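Local coordinates for protein beta-ketoacyl synthase (Burkholderia phymatum, PDB 4EWG) that probably catalyses chain-elongating condensation in fatty acid synthesis, as a 3-oxoacyl-[acyl-carrier-protein] synthase of the thiolase-like superfamily, at residues G14-L19 against A81-E86; L287-A292 against Y391-N396; A300-H305 against R322-R327. All coordinates share one frame; numbering follows the deposited sequence.

Contact 1: residues G14-L19 against A81-E86; sequences GGVTAL and AVRASE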
loop_
_atom_site.group_PDB
_atom_site.type_symbol
_atom_site.label_atom_id
_atom_site.label_comp_id
_atom_site.label_asym_id
_atom_site.label_seq_id
_atom_site.Cartn_x
_atom_site.Cartn_y
_atom_site.Cartn_z
ATOM N N GLY A 14 -4.297 -3.052 -20.877
ATOM C CA GLY A 14 -3.312 -2.250 -21.545
ATOM C C GLY A 14 -2.079 -2.029 -20.692
ATOM O O GLY A 14 -2.088 -2.221 -19.478
ATOM N N GLY A 15 -1.023 -1.565 -21.331
ATOM C CA GLY A 15 0.207 -1.236 -20.640
ATOM C C GLY A 15 1.304 -0.697 -21.538
ATOM O O GLY A 15 1.119 -0.516 -22.768
ATOM N N VAL A 16 2.419 -0.386 -20.891
ATOM C CA VAL A 16 3.572 0.181 -21.503
ATOM C C VAL A 16 4.702 -0.823 -21.175
ATOM O O VAL A 16 4.993 -1.020 -20.020
ATOM C CB VAL A 16 3.759 1.653 -20.919
ATOM C CG1 VAL A 16 5.187 2.068 -20.905
ATOM C CG2 VAL A 16 2.949 2.692 -21.715
ATOM N N THR A 17 5.256 -1.522 -22.181
ATOM C CA THR A 17 6.235 -2.599 -21.916
ATOM C C THR A 17 7.423 -2.581 -22.874
ATOM O O THR A 17 7.375 -1.928 -23.909
ATOM C CB THR A 17 5.603 -4.025 -22.050
ATOM O OG1 THR A 17 5.653 -4.450 -23.419
ATOM C CG2 THR A 17 4.133 -4.087 -21.513
ATOM N N ALA A 18 8.472 -3.349 -22.541
ATOM C CA ALA A 18 9.694 -3.378 -23.362
ATOM C C ALA A 18 9.405 -3.934 -24.758
ATOM O O ALA A 18 10.180 -3.690 -25.718
ATOM C CB ALA A 18 10.786 -4.173 -22.680
ATOM N N LEU A 19 8.285 -4.654 -24.888
ATOM C CA LEU A 19 7.902 -5.246 -26.169
ATOM C C LEU A 19 6.838 -4.448 -26.873
ATOM O O LEU A 19 6.409 -4.840 -27.961
ATOM C CB LEU A 19 7.416 -6.704 -25.992
ATOM C CG LEU A 19 8.447 -7.745 -25.543
ATOM C CD1 LEU A 19 7.931 -9.164 -25.774
ATOM C CD2 LEU A 19 9.763 -7.552 -26.255
ATOM N N ALA A 81 2.128 4.356 -15.347
ATOM C CA ALA A 81 0.903 3.863 -14.721
ATOM C C ALA A 81 -0.315 4.524 -15.396
ATOM O O ALA A 81 -1.264 3.843 -15.761
ATOM C CB ALA A 81 0.916 4.162 -13.225
ATOM N N VAL A 82 -0.253 5.853 -15.560
ATOM C CA VAL A 82 -1.336 6.605 -16.176
ATOM C C VAL A 82 -1.535 6.219 -17.657
ATOM O O VAL A 82 -2.648 5.992 -18.099
ATOM C CB VAL A 82 -1.119 8.110 -16.037
ATOM C CG1 VAL A 82 -2.141 8.876 -16.861
ATOM C CG2 VAL A 82 -1.210 8.525 -14.565
ATOM N N ARG A 83 -0.442 6.021 -18.372
ATOM C CA ARG A 83 -0.537 5.657 -19.763
ATOM C C ARG A 83 -1.162 4.266 -19.923
ATOM O O ARG A 83 -2.017 4.058 -20.776
ATOM C CB ARG A 83 0.847 5.718 -20.409
ATOM C CG ARG A 83 0.864 5.323 -21.872
ATOM C CD ARG A 83 -0.132 6.127 -22.672
ATOM N NE ARG A 83 -0.013 5.830 -24.088
ATOM C CZ ARG A 83 -0.948 6.081 -24.990
ATOM N NH1 ARG A 83 -2.100 6.618 -24.617
ATOM N NH2 ARG A 83 -0.745 5.781 -26.276
ATOM N N ALA A 84 -0.714 3.316 -19.084
ATOM C CA ALA A 84 -1.282 1.972 -19.026
ATOM C C ALA A 84 -2.768 2.016 -18.813
ATOM O O ALA A 84 -3.544 1.300 -19.476
ATOM C CB ALA A 84 -0.634 1.170 -17.902
ATOM N N SER A 85 -3.166 2.856 -17.868
ATOM C CA SER A 85 -4.524 2.887 -17.429
ATOM C C SER A 85 -5.382 3.552 -18.501
ATOM O O SER A 85 -6.516 3.134 -18.722
ATOM C CB SER A 85 -4.607 3.628 -16.094
ATOM O OG SER A 85 -3.842 2.988 -15.107
ATOM N N GLU A 86 -4.820 4.563 -19.172
ATOM C CA GLU A 86 -5.431 5.215 -20.317
ATOM C C GLU A 86 -5.706 4.241 -21.463
ATOM O O GLU A 86 -6.781 4.263 -22.049
ATOM C CB GLU A 86 -4.535 6.343 -20.829
ATOM C CG GLU A 86 -5.110 7.182 -21.978
ATOM C CD GLU A 86 -4.146 8.294 -22.413
ATOM O OE1 GLU A 86 -4.515 9.478 -22.438
ATOM O OE2 GLU A 86 -2.970 7.982 -22.721
#

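Contact 2: residues L287-A292 against Y391-N396; sequences LALEDA and YVMSNN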
loop_
_atom_site.group_PDB
_atom_site.type_symbol
_atom_site.label_atom_id
_atom_site.label_comp_id
_atom_site.label_asym_id
_atom_site.label_seq_id
_atom_site.Cartn_x
_atom_site.Cartn_y
_atom_site.Cartn_z
ATOM N N LEU A 287 -5.131 -21.689 -1.769
ATOM C CA LEU A 287 -6.080 -20.630 -1.390
ATOM C C LEU A 287 -6.839 -20.104 -2.609
ATOM O O LEU A 287 -8.068 -19.883 -2.541
ATOM C CB LEU A 287 -5.364 -19.486 -0.641
ATOM C CG LEU A 287 -5.041 -19.768 0.839
ATOM C CD1 LEU A 287 -4.132 -18.704 1.433
ATOM C CD2 LEU A 287 -6.315 -19.859 1.670
ATOM N N ALA A 288 -6.142 -19.938 -3.738
ATOM C CA ALA A 288 -6.806 -19.440 -4.953
ATOM C C ALA A 288 -7.789 -20.498 -5.473
ATOM O O ALA A 288 -8.933 -20.185 -5.832
ATOM C CB ALA A 288 -5.786 -19.108 -6.027
ATOM N N LEU A 289 -7.316 -21.745 -5.524
ATOM C CA LEU A 289 -8.151 -22.872 -5.966
ATOM C C LEU A 289 -9.392 -23.004 -5.077
ATOM O O LEU A 289 -10.494 -23.160 -5.577
ATOM C CB LEU A 289 -7.355 -24.183 -6.011
ATOM C CG LEU A 289 -6.302 -24.357 -7.133
ATOM C CD1 LEU A 289 -5.430 -25.603 -6.855
ATOM C CD2 LEU A 289 -6.882 -24.443 -8.548
ATOM N N GLU A 290 -9.206 -22.886 -3.772
ATOM C CA GLU A 290 -10.332 -22.921 -2.834
ATOM C C GLU A 290 -11.295 -21.740 -3.056
ATOM O O GLU A 290 -12.495 -21.910 -3.023
ATOM C CB GLU A 290 -9.833 -22.959 -1.375
ATOM C CG GLU A 290 -9.151 -24.269 -0.969
ATOM C CD GLU A 290 -8.520 -24.224 0.417
ATOM O OE1 GLU A 290 -8.496 -23.144 1.042
ATOM O OE2 GLU A 290 -8.059 -25.287 0.905
ATOM N N ASP A 291 -10.755 -20.550 -3.320
ATOM C CA ASP A 291 -11.563 -19.372 -3.582
ATOM C C ASP A 291 -12.367 -19.585 -4.863
ATOM O O ASP A 291 -13.528 -19.162 -4.944
ATOM C CB ASP A 291 -10.655 -18.140 -3.695
ATOM C CG ASP A 291 -11.426 -16.836 -3.820
ATOM O OD1 ASP A 291 -12.496 -16.706 -3.211
ATOM O OD2 ASP A 291 -10.975 -15.952 -4.531
ATOM N N ALA A 292 -11.770 -20.249 -5.852
ATOM C CA ALA A 292 -12.469 -20.525 -7.133
ATOM C C ALA A 292 -13.360 -21.786 -7.067
ATOM O O ALA A 292 -14.042 -22.117 -8.055
ATOM C CB ALA A 292 -11.459 -20.656 -8.254
ATOM N N TYR A 391 -9.286 -22.758 -17.585
ATOM C CA TYR A 391 -8.723 -21.921 -16.539
ATOM C C TYR A 391 -7.209 -21.821 -16.608
ATOM O O TYR A 391 -6.507 -22.825 -16.881
ATOM C CB TYR A 391 -9.089 -22.428 -15.148
ATOM C CG TYR A 391 -10.577 -22.590 -14.888
ATOM C CD1 TYR A 391 -11.255 -23.760 -15.264
ATOM C CD2 TYR A 391 -11.303 -21.589 -14.218
ATOM C CE1 TYR A 391 -12.619 -23.909 -15.004
ATOM C CE2 TYR A 391 -12.662 -21.728 -13.961
ATOM C CZ TYR A 391 -13.318 -22.878 -14.351
ATOM O OH TYR A 391 -14.673 -22.989 -14.090
ATOM N N VAL A 392 -6.710 -20.612 -16.293
ATOM C CA VAL A 392 -5.302 -20.397 -16.120
ATOM C C VAL A 392 -4.988 -19.752 -14.784
ATOM O O VAL A 392 -5.844 -19.117 -14.165
ATOM C CB VAL A 392 -4.728 -19.579 -17.276
ATOM C CG1 VAL A 392 -4.956 -20.365 -18.587
ATOM C CG2 VAL A 392 -5.370 -18.210 -17.313
ATOM N N MET A 393 -3.747 -19.945 -14.346
ATOM C CA MET A 393 -3.256 -19.373 -13.104
ATOM C C MET A 393 -1.991 -18.533 -13.368
ATOM O O MET A 393 -1.115 -18.930 -14.157
ATOM C CB MET A 393 -2.955 -20.484 -12.095
ATOM C CG MET A 393 -2.412 -20.010 -10.754
ATOM S SD MET A 393 -2.100 -21.376 -9.589
ATOM C CE MET A 393 -3.722 -21.573 -8.858
ATOM N N SER A 394 -1.898 -17.380 -12.687
ATOM C CA SER A 394 -0.682 -16.569 -12.743
ATOM C C SER A 394 -0.219 -16.298 -11.323
ATOM O O SER A 394 -0.977 -15.765 -10.507
ATOM C CB SER A 394 -0.894 -15.256 -13.456
ATOM O OG SER A 394 0.331 -14.517 -13.518
ATOM N N ASN A 395 1.026 -16.668 -11.050
ATOM C CA ASN A 395 1.604 -16.599 -9.699
ATOM C C ASN A 395 2.724 -15.578 -9.594
ATOM O O ASN A 395 3.379 -15.247 -10.582
ATOM C CB ASN A 395 2.164 -17.961 -9.298
ATOM C CG ASN A 395 1.082 -18.986 -9.069
ATOM O OD1 ASN A 395 -0.007 -18.651 -8.567
ATOM N ND2 ASN A 395 1.369 -20.265 -9.429
ATOM N N ASN A 396 2.901 -15.046 -8.398
ATOM C CA ASN A 396 3.969 -14.075 -8.112
ATOM C C ASN A 396 4.343 -14.191 -6.670
ATOM O O ASN A 396 3.484 -14.400 -5.797
ATOM C CB ASN A 396 3.524 -12.629 -8.396
ATOM C CG ASN A 396 3.136 -12.418 -9.837
ATOM O OD1 ASN A 396 4.015 -12.172 -10.722
ATOM N ND2 ASN A 396 1.850 -12.475 -10.101
#

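Contact 3: residues A300-H305 against R322-R327; sequences AYVNAH and RTFGER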
loop_
_atom_site.group_PDB
_atom_site.type_symbol
_atom_site.label_atom_id
_atom_site.label_comp_id
_atom_site.label_asym_id
_atom_site.label_seq_id
_atom_site.Cartn_x
_atom_site.Cartn_y
_atom_site.Cartn_z
ATOM N N ALA A 300 -5.193 -25.433 -16.661
ATOM C CA ALA A 300 -4.499 -25.904 -17.863
ATOM C C ALA A 300 -3.066 -25.332 -18.003
ATOM O O ALA A 300 -2.240 -25.893 -18.728
ATOM C CB ALA A 300 -5.303 -25.603 -19.088
ATOM N N TYR A 301 -2.765 -24.234 -17.320
ATOM C CA TYR A 301 -1.455 -23.562 -17.471
ATOM C C TYR A 301 -1.166 -22.673 -16.282
ATOM O O TYR A 301 -2.056 -22.061 -15.706
ATOM C CB TYR A 301 -1.406 -22.745 -18.781
ATOM C CG TYR A 301 -0.249 -21.761 -18.909
ATOM C CD1 TYR A 301 0.968 -22.160 -19.415
ATOM C CD2 TYR A 301 -0.394 -20.414 -18.543
ATOM C CE1 TYR A 301 2.037 -21.266 -19.534
ATOM C CE2 TYR A 301 0.664 -19.515 -18.654
ATOM C CZ TYR A 301 1.880 -19.947 -19.156
ATOM O OH TYR A 301 2.948 -19.065 -19.308
ATOM N N VAL A 302 0.101 -22.624 -15.916
ATOM C CA VAL A 302 0.584 -21.708 -14.936
ATOM C C VAL A 302 1.543 -20.735 -15.591
ATOM O O VAL A 302 2.513 -21.155 -16.220
ATOM C CB VAL A 302 1.299 -22.472 -13.818
ATOM C CG1 VAL A 302 1.990 -21.511 -12.852
ATOM C CG2 VAL A 302 0.312 -23.377 -13.119
ATOM N N ASN A 303 1.292 -19.431 -15.403
ATOM C CA ASN A 303 2.295 -18.393 -15.693
ATOM C C ASN A 303 3.142 -18.197 -14.458
ATOM O O ASN A 303 2.726 -17.569 -13.489
ATOM C CB ASN A 303 1.649 -17.063 -16.140
ATOM C CG ASN A 303 2.665 -16.074 -16.733
ATOM O OD1 ASN A 303 2.990 -15.037 -16.109
ATOM N ND2 ASN A 303 3.167 -16.378 -17.941
ATOM N N ALA A 304 4.339 -18.766 -14.505
ATOM C CA ALA A 304 5.314 -18.655 -13.457
ATOM C C ALA A 304 5.680 -17.199 -13.151
ATOM O O ALA A 304 5.489 -16.289 -13.958
ATOM C CB ALA A 304 6.582 -19.450 -13.811
ATOM N N HIS A 305 6.202 -17.017 -11.949
ATOM C CA HIS A 305 6.905 -15.813 -11.581
ATOM C C HIS A 305 8.214 -15.886 -12.287
ATOM O O HIS A 305 8.571 -14.962 -13.022
ATOM C CB HIS A 305 7.058 -15.766 -10.071
ATOM C CG HIS A 305 7.519 -14.450 -9.535
ATOM N ND1 HIS A 305 6.924 -13.294 -9.846
ATOM C CD2 HIS A 305 8.517 -14.145 -8.620
ATOM C CE1 HIS A 305 7.555 -12.285 -9.200
ATOM N NE2 HIS A 305 8.515 -12.809 -8.446
ATOM N N ARG A 322 4.097 -29.569 -6.248
ATOM C CA ARG A 322 3.339 -29.981 -5.067
ATOM C C ARG A 322 1.842 -29.755 -5.287
ATOM O O ARG A 322 1.041 -30.571 -4.895
ATOM C CB ARG A 322 3.812 -29.194 -3.829
ATOM N N THR A 323 1.461 -28.644 -5.903
ATOM C CA THR A 323 0.035 -28.339 -6.117
ATOM C C THR A 323 -0.568 -29.104 -7.304
ATOM O O THR A 323 -1.706 -29.575 -7.246
ATOM C CB THR A 323 -0.185 -26.848 -6.353
ATOM O OG1 THR A 323 0.404 -26.096 -5.285
ATOM C CG2 THR A 323 -1.717 -26.524 -6.457
ATOM N N PHE A 324 0.187 -29.235 -8.387
ATOM C CA PHE A 324 -0.388 -29.733 -9.625
ATOM C C PHE A 324 0.155 -31.065 -10.142
ATOM O O PHE A 324 -0.492 -31.683 -10.944
ATOM C CB PHE A 324 -0.209 -28.691 -10.690
ATOM C CG PHE A 324 -0.931 -27.435 -10.415
ATOM C CD1 PHE A 324 -2.310 -27.406 -10.453
ATOM C CD2 PHE A 324 -0.228 -26.263 -10.117
ATOM C CE1 PHE A 324 -2.998 -26.242 -10.189
ATOM C CE2 PHE A 324 -0.909 -25.081 -9.873
ATOM C CZ PHE A 324 -2.296 -25.066 -9.906
ATOM N N GLY A 325 1.312 -31.512 -9.659
ATOM C CA GLY A 325 1.990 -32.699 -10.231
ATOM C C GLY A 325 2.871 -32.308 -11.400
ATOM O O GLY A 325 2.928 -31.116 -11.798
ATOM N N GLU A 326 3.549 -33.285 -11.978
ATOM C CA GLU A 326 4.533 -33.008 -13.058
ATOM C C GLU A 326 3.928 -32.550 -14.364
ATOM O O GLU A 326 4.643 -32.058 -15.208
ATOM C CB GLU A 326 5.410 -34.242 -13.350
ATOM N N ARG A 327 2.625 -32.713 -14.539
ATOM C CA ARG A 327 2.008 -32.504 -15.851
ATOM C C ARG A 327 1.805 -31.043 -16.214
ATOM O O ARG A 327 1.459 -30.732 -17.349
ATOM C CB ARG A 327 0.660 -33.279 -15.962
ATOM C CG ARG A 327 -0.448 -32.891 -14.956
ATOM C CD ARG A 327 -1.483 -31.930 -15.545
ATOM N NE ARG A 327 -2.303 -31.279 -14.515
ATOM C CZ ARG A 327 -2.948 -30.122 -14.667
ATOM N NH1 ARG A 327 -2.887 -29.448 -15.811
ATOM N NH2 ARG A 327 -3.651 -29.626 -13.653
#

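Contact 1: residues G14-L19 against A81-E86
Gly15 and Ala84 mark the tight end of this contact: Gly15 CA lies 3.7 Å from Ala84 CB, and the two CA atoms are only 3.9 Å apart. With glycines at both 14 and 15, nothing projects from the strand here, and the axes of strand 14-16 and helix 81-86 approach to 6.0 Å while running nearly antiparallel, at 150°. The methyl of Ala84 also sits 4.0 Å from Gly14 O; across this contact it meets backbone atoms, while Tyr109 of strand 105-110 also touches Ala84. On the strand's next neighbour in the sheet, Thr241 and Ala239 hold the backbone of Gly14 and Val16.

One residue further along, the packing passes to side chains. Val16 reaches out with CG2, the methyl anti to its carbonyl carbon, and meets Arg83 CG at 3.4 Å; the two side chains cross at about a right angle. Arg83 is the partly exposed member of this pair; Val16 is buried. The arginine chain bends at chi2 (54°) and carries its guanidinium past the valine to a salt bridge with Glu86, one turn further along the same helix; the modelled length is very short and therefore doubtful. Beyond Val16 the chain turns away from helix 81-86, into an ST turn at Thr17. Deeper inside, Ser85 OG donates back to Ala81 O and also bonds Thr241 OG1, linking the helix to the neighbouring strand. A helix lying close against a glycine-bearing strand of the central mixed sheet fits the layered alpha/beta architecture of the thiolase fold.

Contact 2: residues L287-A292 against Y391-N396
The terminal methyl of Met393 does all the touching from the strand, lodging against two consecutive residues of the helix. Its CE lies 4.2 Å from Leu289 CG and 4.3 Å from Ala288 CB. The leucine presents its branch point, with CD2 close behind at 4.3 Å from Met393 CE, and the two side chains cross at about a right angle. Sulfur hangs back: Met393 SD is 5.6 Å from Ala288 CB, which makes the last carbon, not the thioether, the probe.

The methionine's shape explains this. Both chi1 and chi2 are fully extended (179° each), projecting the chain straight off the strand, and only the final bond turns, at chi3 -85°, turning CE from the line of the chain toward the helix. Ala288 points directly at the strand, whereas Leu289 starts to one side and bends its end inward. The backbones remain far apart, with 8.9 Å between Ala288 CA and Met393 CA.

Around this pair, Met393 is fixed in the sheet by backbone bonds to Tyr301 and Asn303. Ser405 of strand 402-409 touches both Met393 and Ala288, while Ile299 flanks Leu289. Further along the helix, Asp291 OD2 accepts from Phe264 N, and Asp291 OD1 forms a salt bridge with Lys186 of the second subunit, so the end of this helix also takes part in the dimer. Between the two segments themselves the contact is wholly apolar, buried and modest in area. Directional bonding plays no part in it; dispersion and the exclusion of water account for the attraction, and a flexible thioether chain spans the gap between helix and sheet.

Contact 3: residues A300-H305 against R322-R327
The backbone of strand 300-303 lies well apart from the end of helix 310-324 and the turn after it, with Val302 CA 9.7 Å from Phe324 CA and, at the turn, Ala300 CA 9.5 Å from Arg327 CA. They belong to a beta-alpha-beta unit in which strand 299-303, helix 310-324 and the parallel neighbouring strand 329-331 follow one another, and Val302 and Phe324 bridge the gap between the first two.

Val302 and Phe324 point at each other. In the valine, CG1 lies opposite the backbone N (chi1 172°), which leaves CG2, beside that N, to face the ring. This methyl approaches obliquely at the CD2-CE2 bond, 3.9 Å from Phe324 CE2 and 4.2 Å from Phe324 CD2. One ring face is covered from within the helix, where Thr323 CG2 sits 3.7 Å above the plane, over its centre. Phe324 also closes the helix, since Gly325 then leaves helical geometry with a positive phi of 86° and turns the chain toward strand 329-331.

On the other side of the strand, Tyr301 points away from the helix, and Asn303 ND2 donates to Tyr301 OH at 3.0 Å in a fairly straight bond (161°); Ser331 OG bonds the same hydroxyl. At the exposed margin, Arg327 folds its long side chain back toward the strand and its NH1 bonds Ile299 O. The guanidinium thus meets Ala300 edge-on, with Arg327 NH1 4.4 Å from Ala300 CA.

All three contacts set a helix against the same sheet, contact 1 on one side of the chain's centre, contacts 2 and 3 on the other. Contact 1 lies about 25 Å from contact 2 and about 28 Å from contact 3, centre to centre, and touches neither. Contacts 2 and 3 meet, about 11 Å apart between centres. Their strands are sheet neighbours, with probable hydrogen bonds from Asn303 N to Met393 O (2.8 Å) and from Ala300 N to Tyr391 O (2.9 Å). Met393 SD packs on Phe324 CZ at 3.7 Å, so Met393 belongs to the packing of both. All lie away from His249, a calcium ligand of this protein, though this chain has no calcium bound.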